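PDB 3I6I: putative leucoanthocyanidin reductase 1 from Vitis vinifera, which catalyses the NADPH-dependent reduction of leucoanthocyanidins in flavonoid metabolism, as an NmrA-like member of the short-chain dehydrogenase/reductase group. Local coordinates for residues A[95-100]-A[140-145]. Numbering follows the deposited sequence.
Sequences SILDQI and KRRVRQ. With NDP (NADPH dihydro-nicotinamide-adenine-dinucleotide phosphate), chain B.
Val-143, Ile-96 and Lys-140 bury the most surface in this contact, which has no hydrogen bond between its segments and totals 312 Å². Val-143 points at 95-100, and its CG2 does most of the touching: it lies 3.8 Å from Ile-96 O and 4.0 Å from Ile-96 CG2. That carbonyl is doubly held, by Gln-99 N and by Gln-99 NE2, the latter nearly straight (165°) and on a lone pair in the carbonyl plane. Gln-99 OE1 bonds to Ser-89 and Ser-118, so both ends of the amide are fixed. The Gln-99 side chain crosses that of Val-143 at about a right angle. Ile-96 lies along one side of Lys-140 and crosses it obliquely, with CG2 3.8 Å from Lys-140 N and CD1 3.9 Å from Lys-140 CE. Extended beyond CG, Lys-140 delivers NZ to both hydroxyls of the nicotinamide-side ribose of NADPH, 2.8 Å from O3D and 3.1 Å from O2D. Farther along, the Ile-100 side chain crosses that of exposed Arg-142 at about a right angle, CD1 3.9 Å from NE. In this Rossmann fold the contact joins residues 96-100, which lead from strand 86-89 into helix 99-109, to the middle of helix 133-149, which follows strand 114-116 and precedes strand 155-158.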
ATOM      1  N   SER A  95      -0.989   5.640  12.284  1.00  4.66           N
ATOM      2  CA  SER A  95      -1.610   4.624  13.141  1.00  6.03           C
ATOM      3  C   SER A  95      -0.924   3.269  13.125  1.00  6.88           C
ATOM      4  O   SER A  95      -1.511   2.276  13.555  1.00  6.48           O
ATOM      5  CB  SER A  95      -3.087   4.436  12.722  1.00  8.58           C
ATOM      6  OG  SER A  95      -3.768   5.676  12.688  1.00 10.65           O
ATOM      7  N   ILE A  96       0.316   3.193  12.643  1.00  4.02           N
ATOM      8  CA  ILE A  96       0.973   1.885  12.516  1.00  2.46           C
ATOM      9  C   ILE A  96       1.049   1.128  13.887  1.00  2.00           C
ATOM     10  O   ILE A  96       0.761  -0.069  13.952  1.00  3.83           O
ATOM     11  CB  ILE A  96       2.382   2.025  11.894  1.00  4.58           C
ATOM     12  CG1 ILE A  96       2.276   2.571  10.469  1.00  7.32           C
ATOM     13  CG2 ILE A  96       3.105   0.666  11.916  1.00  2.00           C
ATOM     14  CD1 ILE A  96       1.311   1.789   9.566  1.00  8.90           C
ATOM     15  N   LEU A  97       1.427   1.795  14.955  1.00  3.99           N
ATOM     16  CA  LEU A  97       1.538   1.092  16.273  1.00  4.65           C
ATOM     17  C   LEU A  97       0.168   0.759  16.932  1.00  6.07           C
ATOM     18  O   LEU A  97       0.098  -0.043  17.872  1.00  6.63           O
ATOM     19  CB  LEU A  97       2.429   1.855  17.202  1.00  4.71           C
ATOM     20  CG  LEU A  97       3.869   2.040  16.803  1.00  2.40           C
ATOM     21  CD1 LEU A  97       4.596   2.815  17.882  1.00  5.03           C
ATOM     22  CD2 LEU A  97       4.518   0.722  16.492  1.00 12.48           C
ATOM     23  N   ASP A  98      -0.926   1.293  16.384  1.00  6.62           N
ATOM     24  CA  ASP A  98      -2.279   0.863  16.778  1.00  8.67           C
ATOM     25  C   ASP A  98      -2.469  -0.617  16.454  1.00  7.55           C
ATOM     26  O   ASP A  98      -3.375  -1.285  16.971  1.00  6.00           O
ATOM     27  CB  ASP A  98      -3.377   1.662  16.045  1.00 10.84           C
ATOM     28  CG  ASP A  98      -3.496   3.130  16.506  1.00 14.11           C
ATOM     29  OD1 ASP A  98      -2.931   3.505  17.554  1.00 15.43           O
ATOM     30  OD2 ASP A  98      -4.205   3.898  15.799  1.00 17.11           O
ATOM     31  N   GLN A  99      -1.622  -1.145  15.571  1.00  4.34           N
ATOM     32  CA  GLN A  99      -1.694  -2.545  15.211  1.00  2.91           C
ATOM     33  C   GLN A  99      -1.194  -3.487  16.322  1.00  2.77           C
ATOM     34  O   GLN A  99      -1.467  -4.687  16.270  1.00  5.12           O
ATOM     35  CB  GLN A  99      -0.904  -2.797  13.930  1.00  2.58           C
ATOM     36  CG  GLN A  99      -1.546  -2.174  12.717  1.00  4.05           C
ATOM     37  CD  GLN A  99      -0.715  -2.330  11.479  1.00  5.60           C
ATOM     38  OE1 GLN A  99      -1.111  -3.023  10.517  1.00  5.01           O
ATOM     39  NE2 GLN A  99       0.469  -1.731  11.501  1.00  3.06           N
ATOM     40  N   ILE A 100      -0.475  -2.959  17.309  1.00  2.01           N
ATOM     41  CA  ILE A 100       0.097  -3.786  18.368  1.00  5.69           C
ATOM     42  C   ILE A 100      -1.005  -4.510  19.120  1.00  5.37           C
ATOM     43  O   ILE A 100      -0.937  -5.747  19.303  1.00  6.12           O
ATOM     44  CB  ILE A 100       0.983  -2.987  19.315  1.00  5.13           C
ATOM     45  CG1 ILE A 100       2.261  -2.519  18.600  1.00  6.70           C
ATOM     46  CG2 ILE A 100       1.367  -3.817  20.559  1.00  8.51           C
ATOM     47  CD1 ILE A 100       3.168  -1.739  19.474  1.00 13.24           C
ATOM     48  N   LYS A 140       6.825  -0.056  11.318  1.00  3.86           N
ATOM     49  CA  LYS A 140       6.423  -1.221  10.520  1.00  4.95           C
ATOM     50  C   LYS A 140       7.267  -2.464  10.831  1.00  2.88           C
ATOM     51  O   LYS A 140       6.733  -3.591  10.917  1.00  4.97           O
ATOM     52  CB  LYS A 140       6.395  -0.873   9.037  1.00  5.17           C
ATOM     53  CG  LYS A 140       5.288   0.122   8.660  1.00  6.40           C
ATOM     54  CD  LYS A 140       5.148   0.302   7.154  1.00  8.19           C
ATOM     55  CE  LYS A 140       3.995   1.259   6.828  1.00  9.38           C
ATOM     56  NZ  LYS A 140       3.585   1.127   5.385  1.00 10.74           N
ATOM     57  N   ARG A 141       8.561  -2.282  11.052  1.00  3.72           N
ATOM     58  CA  ARG A 141       9.471  -3.371  11.390  1.00  5.32           C
ATOM     59  C   ARG A 141       9.132  -3.957  12.753  1.00  6.54           C
ATOM     60  O   ARG A 141       9.210  -5.170  12.935  1.00  4.73           O
ATOM     61  CB  ARG A 141      10.912  -2.878  11.442  1.00  5.12           C
ATOM     62  CG  ARG A 141      11.494  -2.553  10.076  1.00  6.08           C
ATOM     63  CD  ARG A 141      12.812  -1.913  10.254  1.00  5.07           C
ATOM     64  NE  ARG A 141      13.355  -1.389   9.015  1.00  6.01           N
ATOM     65  CZ  ARG A 141      14.318  -0.483   8.937  1.00  7.77           C
ATOM     66  NH1 ARG A 141      14.907  -0.028  10.022  1.00  8.12           N
ATOM     67  NH2 ARG A 141      14.728  -0.067   7.763  1.00  9.03           N
ATOM     68  N   ARG A 142       8.761  -3.079  13.678  1.00  3.04           N
ATOM     69  CA  ARG A 142       8.372  -3.482  15.041  1.00  5.85           C
ATOM     70  C   ARG A 142       7.087  -4.317  14.959  1.00  5.52           C
ATOM     71  O   ARG A 142       6.957  -5.355  15.611  1.00  6.52           O
ATOM     72  CB  ARG A 142       8.225  -2.238  15.928  1.00  4.51           C
ATOM     73  CG  ARG A 142       8.246  -2.522  17.428  1.00 13.53           C
ATOM     74  CD  ARG A 142       6.919  -2.611  17.975  1.00 12.93           C
ATOM     75  NE  ARG A 142       6.919  -2.631  19.453  1.00 15.63           N
ATOM     76  CZ  ARG A 142       6.948  -3.727  20.227  1.00 17.10           C
ATOM     77  NH1 ARG A 142       7.058  -4.967  19.712  1.00 11.88           N
ATOM     78  NH2 ARG A 142       6.884  -3.570  21.548  1.00 17.39           N
ATOM     79  N   VAL A 143       6.141  -3.919  14.139  1.00  4.44           N
ATOM     80  CA  VAL A 143       4.945  -4.708  13.936  1.00  2.00           C
ATOM     81  C   VAL A 143       5.291  -6.083  13.317  1.00  5.38           C
ATOM     82  O   VAL A 143       4.781  -7.096  13.774  1.00  3.43           O
ATOM     83  CB  VAL A 143       3.905  -3.990  13.131  1.00  4.58           C
ATOM     84  CG1 VAL A 143       2.774  -4.914  12.692  1.00  6.77           C
ATOM     85  CG2 VAL A 143       3.380  -2.755  13.931  1.00  5.32           C
ATOM     86  N   ARG A 144       6.195  -6.117  12.367  1.00  2.58           N
ATOM     87  CA  ARG A 144       6.558  -7.416  11.741  1.00  3.89           C
ATOM     88  C   ARG A 144       7.208  -8.335  12.785  1.00  5.21           C
ATOM     89  O   ARG A 144       6.905  -9.545  12.825  1.00  5.76           O
ATOM     90  CB  ARG A 144       7.570  -7.229  10.620  1.00  4.06           C
ATOM     91  CG  ARG A 144       7.095  -6.636   9.323  1.00  7.29           C
ATOM     92  CD  ARG A 144       8.192  -6.696   8.293  1.00  8.25           C
ATOM     93  NE  ARG A 144       7.759  -6.172   7.003  1.00  8.30           N
ATOM     94  CZ  ARG A 144       8.404  -6.395   5.843  1.00 10.88           C
ATOM     95  NH1 ARG A 144       9.526  -7.104   5.786  1.00  9.11           N
ATOM     96  NH2 ARG A 144       7.943  -5.876   4.730  1.00 10.52           N
ATOM     97  N   GLN A 145       8.086  -7.755  13.619  1.00  3.71           N
ATOM     98  CA  GLN A 145       8.781  -8.510  14.702  1.00  6.10           C
ATOM     99  C   GLN A 145       7.719  -9.110  15.623  1.00  5.35           C
ATOM    100  O   GLN A 145       7.763 -10.311  15.936  1.00  5.48           O
ATOM    101  CB  GLN A 145       9.793  -7.632  15.481  1.00  7.43           C
ATOM    102  CG  GLN A 145      10.192  -8.121  16.901  1.00  6.85           C
ATOM    103  CD  GLN A 145       9.328  -7.477  18.035  1.00 13.80           C
ATOM    104  OE1 GLN A 145       9.118  -6.248  18.023  1.00  6.74           O
ATOM    105  NE2 GLN A 145       8.773  -8.313  18.965  1.00  5.61           N
TER
HETATM  106  PA  NDP B 350      -5.577   6.313   5.145  0.70 17.77           P
HETATM  107  O1A NDP B 350      -5.254   7.394   6.148  0.70 18.61           O
HETATM  108  O2A NDP B 350      -6.146   6.774   3.676  0.70 18.06           O
HETATM  109  O5B NDP B 350      -6.632   5.212   5.659  0.70 21.52           O
HETATM  110  C5B NDP B 350      -6.485   4.649   6.925  0.70 16.01           C
HETATM  111  C4B NDP B 350      -7.667   3.838   7.297  0.70 19.65           C
HETATM  112  O4B NDP B 350      -7.278   3.306   8.623  0.70 22.25           O
HETATM  113  C3B NDP B 350      -8.934   4.703   7.522  0.70 18.24           C
HETATM  114  O3B NDP B 350     -10.143   3.986   7.153  0.70 19.64           O
HETATM  115  C2B NDP B 350      -8.918   4.955   9.028  0.70 20.83           C
HETATM  116  O2B NDP B 350     -10.250   5.161   9.500  0.70 22.58           O
HETATM  117  C1B NDP B 350      -8.423   3.595   9.513  0.70 17.39           C
HETATM  118  N9A NDP B 350      -7.912   3.545  10.883  0.70 16.47           N
HETATM  119  C8A NDP B 350      -6.880   4.248  11.350  0.70 16.15           C
HETATM  120  N7A NDP B 350      -6.678   3.922  12.629  0.70 14.54           N
HETATM  121  C5A NDP B 350      -7.576   2.993  12.972  0.70 16.37           C
HETATM  122  C6A NDP B 350      -7.841   2.298  14.154  0.70 21.88           C
HETATM  123  N6A NDP B 350      -7.097   2.503  15.244  0.70 22.81           N
HETATM  124  N1A NDP B 350      -8.855   1.411  14.173  0.70 17.31           N
HETATM  125  C2A NDP B 350      -9.579   1.188  13.078  0.70 21.11           C
HETATM  126  N3A NDP B 350      -9.348   1.823  11.921  0.70 20.11           N
HETATM  127  C4A NDP B 350      -8.356   2.740  11.858  0.70 15.60           C
HETATM  128  O3  NDP B 350      -4.235   5.481   4.884  0.70 18.09           O
HETATM  129  PN  NDP B 350      -3.475   5.117   3.482  0.70 19.12           P
HETATM  130  O1N NDP B 350      -4.246   4.402   2.438  0.70 20.60           O
HETATM  131  O2N NDP B 350      -2.756   6.463   3.095  0.70 23.46           O
HETATM  132  O5D NDP B 350      -2.262   4.206   4.118  0.70 14.85           O
HETATM  133  C5D NDP B 350      -2.451   2.797   4.315  0.70 13.76           C
HETATM  134  C4D NDP B 350      -1.119   2.108   4.219  0.70 13.87           C
HETATM  135  O4D NDP B 350      -0.771   2.227   2.811  0.70 18.18           O
HETATM  136  C3D NDP B 350      -0.000   2.739   5.009  0.70 15.12           C
HETATM  137  O3D NDP B 350       0.876   1.707   5.452  0.70 13.70           O
HETATM  138  C2D NDP B 350       0.718   3.566   3.959  0.70 19.88           C
HETATM  139  O2D NDP B 350       2.089   3.600   4.301  0.70 20.25           O
HETATM  140  C1D NDP B 350       0.553   2.731   2.691  0.70 16.61           C
HETATM  141  N1N NDP B 350       0.438   3.508   1.405  0.70 17.02           N
HETATM  142  C2N NDP B 350       1.119   3.104   0.231  0.70 19.59           C
HETATM  143  C3N NDP B 350       1.306   3.966  -0.765  0.70 21.35           C
HETATM  144  C7N NDP B 350       2.022   3.505  -2.049  0.70 25.66           C
HETATM  145  O7N NDP B 350       2.386   2.331  -2.184  0.70 25.29           O
HETATM  146  N7N NDP B 350       2.143   4.406  -3.010  0.70 17.03           N
HETATM  147  C4N NDP B 350       0.792   5.408  -0.625  0.70 19.95           C
HETATM  148  C5N NDP B 350      -0.359   5.486   0.371  0.70 22.29           C
HETATM  149  C6N NDP B 350      -0.536   4.535   1.279  0.70 22.28           C
HETATM  150  P2B NDP B 350     -10.660   6.681  10.082  0.70 25.19           P
HETATM  151  O1X NDP B 350     -10.672   7.655   8.959  0.70 29.55           O
HETATM  152  O2X NDP B 350     -12.045   6.423  10.819  0.70 26.92           O
HETATM  153  O3X NDP B 350      -9.575   7.041  11.176  0.70 26.27           O